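Local structure of putative TetR-family transcriptional regulator (3CCY) at residues 75-80 against 95-100. The protein probably binds regulatory DNA through a helix-turn-helix motif and represses transcription, as members of the TetR family generally do. Sequence-based numbering, arbitrary orientation.
Sequences ERCRQV and VKLFLE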
# COMPACT_ATOMS: atom_id res chain seq x y z
N GLU A 75 -13.63 -0.89 -17.73
CA GLU A 75 -14.92 -1.12 -18.37
C GLU A 75 -15.99 -1.27 -17.31
O GLU A 75 -17.04 -0.65 -17.43
CB GLU A 75 -14.92 -2.34 -19.29
CG GLU A 75 -15.78 -2.20 -20.58
CD GLU A 75 -16.66 -0.90 -20.73
OE1 GLU A 75 -17.82 -0.89 -20.21
OE2 GLU A 75 -16.20 0.08 -21.41
N ARG A 76 -15.71 -2.02 -16.25
CA ARG A 76 -16.72 -2.24 -15.23
C ARG A 76 -17.08 -0.97 -14.48
O ARG A 76 -18.25 -0.77 -14.15
CB ARG A 76 -16.39 -3.45 -14.38
CG ARG A 76 -16.42 -4.71 -15.28
CD ARG A 76 -15.99 -5.96 -14.61
NE ARG A 76 -16.94 -6.36 -13.58
CZ ARG A 76 -16.65 -7.21 -12.60
NH1 ARG A 76 -15.46 -7.77 -12.54
NH2 ARG A 76 -17.57 -7.47 -11.67
N CYS A 77 -16.08 -0.11 -14.24
CA CYS A 77 -16.28 1.23 -13.67
C CYS A 77 -17.23 2.06 -14.52
O CYS A 77 -18.07 2.80 -14.00
CB CYS A 77 -14.96 1.99 -13.59
SG CYS A 77 -13.99 1.70 -12.15
N ARG A 78 -17.02 2.03 -15.82
CA ARG A 78 -17.86 2.77 -16.73
C ARG A 78 -19.31 2.31 -16.64
O ARG A 78 -20.21 3.16 -16.59
CB ARG A 78 -17.36 2.66 -18.18
CG ARG A 78 -16.12 3.47 -18.43
CD ARG A 78 -15.61 3.34 -19.89
NE ARG A 78 -14.16 3.57 -19.86
CZ ARG A 78 -13.25 2.67 -20.23
NH1 ARG A 78 -11.96 2.99 -20.16
NH2 ARG A 78 -13.63 1.47 -20.71
N GLN A 79 -19.54 1.00 -16.62
CA GLN A 79 -20.91 0.48 -16.49
C GLN A 79 -21.56 0.98 -15.20
O GLN A 79 -22.73 1.31 -15.19
CB GLN A 79 -20.96 -1.05 -16.49
CG GLN A 79 -20.37 -1.76 -17.67
CD GLN A 79 -20.15 -3.26 -17.37
OE1 GLN A 79 -21.09 -3.99 -16.99
NE2 GLN A 79 -18.90 -3.73 -17.54
N VAL A 80 -20.81 1.02 -14.11
CA VAL A 80 -21.29 1.59 -12.87
C VAL A 80 -21.61 3.08 -13.04
O VAL A 80 -22.70 3.53 -12.65
CB VAL A 80 -20.29 1.36 -11.71
CG1 VAL A 80 -20.66 2.17 -10.48
CG2 VAL A 80 -20.25 -0.12 -11.31
N VAL A 95 -16.80 1.56 -5.05
CA VAL A 95 -15.95 0.94 -4.03
C VAL A 95 -16.25 -0.59 -3.92
O VAL A 95 -15.36 -1.39 -3.76
CB VAL A 95 -16.13 1.63 -2.65
CG1 VAL A 95 -15.23 0.96 -1.56
CG2 VAL A 95 -15.83 3.14 -2.79
N LYS A 96 -17.53 -0.95 -3.99
CA LYS A 96 -17.96 -2.36 -3.92
C LYS A 96 -17.36 -3.11 -5.10
O LYS A 96 -16.93 -4.25 -4.95
CB LYS A 96 -19.47 -2.44 -4.01
CG LYS A 96 -20.21 -2.14 -2.73
CD LYS A 96 -21.73 -2.43 -2.87
CE LYS A 96 -22.33 -2.15 -1.46
NZ LYS A 96 -23.72 -2.50 -1.38
N LEU A 97 -17.32 -2.47 -6.27
CA LEU A 97 -16.68 -3.10 -7.45
C LEU A 97 -15.19 -3.41 -7.21
O LEU A 97 -14.73 -4.53 -7.51
CB LEU A 97 -16.84 -2.22 -8.70
CG LEU A 97 -15.99 -2.54 -9.92
CD1 LEU A 97 -16.53 -3.84 -10.52
CD2 LEU A 97 -16.05 -1.39 -10.96
N PHE A 98 -14.46 -2.43 -6.69
CA PHE A 98 -13.01 -2.64 -6.48
C PHE A 98 -12.76 -3.78 -5.52
O PHE A 98 -11.88 -4.63 -5.75
CB PHE A 98 -12.27 -1.33 -6.08
CG PHE A 98 -12.29 -0.26 -7.15
CD1 PHE A 98 -12.80 -0.52 -8.41
CD2 PHE A 98 -11.77 0.99 -6.92
CE1 PHE A 98 -12.81 0.47 -9.40
CE2 PHE A 98 -11.77 1.99 -7.92
CZ PHE A 98 -12.28 1.72 -9.14
N LEU A 99 -13.56 -3.86 -4.46
CA LEU A 99 -13.39 -4.92 -3.48
C LEU A 99 -13.89 -6.26 -3.97
O LEU A 99 -13.38 -7.30 -3.57
CB LEU A 99 -13.98 -4.53 -2.11
CG LEU A 99 -13.22 -3.38 -1.43
CD1 LEU A 99 -13.84 -3.09 -0.10
CD2 LEU A 99 -11.72 -3.69 -1.24
N GLU A 100 -14.88 -6.24 -4.86
CA GLU A 100 -15.33 -7.46 -5.51
C GLU A 100 -14.18 -8.07 -6.36
O GLU A 100 -13.93 -9.29 -6.32
CB GLU A 100 -16.58 -7.17 -6.34
CG GLU A 100 -17.08 -8.34 -7.17
CD GLU A 100 -17.70 -7.91 -8.50
OE1 GLU A 100 -18.54 -6.97 -8.54
OE2 GLU A 100 -17.36 -8.54 -9.51
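The Phe98 ring takes the sulfur of Cys77 at its edge, and the guanidinium of Arg76 carries Leu97 CD1 over one face and Glu100 OE2 at the edge, near its plane. These contacts join two antiparallel helices of the all-helical TetR fold, 58-81 and 87-115, whose short segments here run at 152° to each other with axes 10.4 Å apart. At the buried side Cys77 SG lies 3.2 Å from Phe98 CE1 and almost in the ring plane, 82° off the normal, an edge-on sulfur-aromatic contact. Cys77 is modelled in two conformers, so this holds for the one described. Leu134 of helix 122-145 touches both Cys77 and Phe98, while Phe164 and Ile167 of helix 153-168 also pack on the Phe98 ring, so the contact is continued by helices 122-145 and 153-168.

Leu97 fills the middle of the interface. Its CG stands anti to the backbone N, which sends the two methyls across to the facing helix: Leu97 CD2 settles against the backbone, 3.5 Å from Cys77 N, and Leu97 CD1 lies 3.9 Å from Arg76 CB. Val80 CG2 brushes CD2 more loosely, one turn further along.

Arg76 lies along the partly exposed side of the contact. Its chain bends at chi3, so that the guanidinium passes over CD1 and turns NH2 to the carboxylate of Glu100 in a salt bridge. The two planar groups are twisted 48° apart. The Arg76 NH2 to Glu100 OE2 separation of 2.4 Å is too short to trust as a length, and Arg76 is modelled in two conformers; in the same conformer, OE1 of Glu100 stands 3.3 Å from Arg76 NH2.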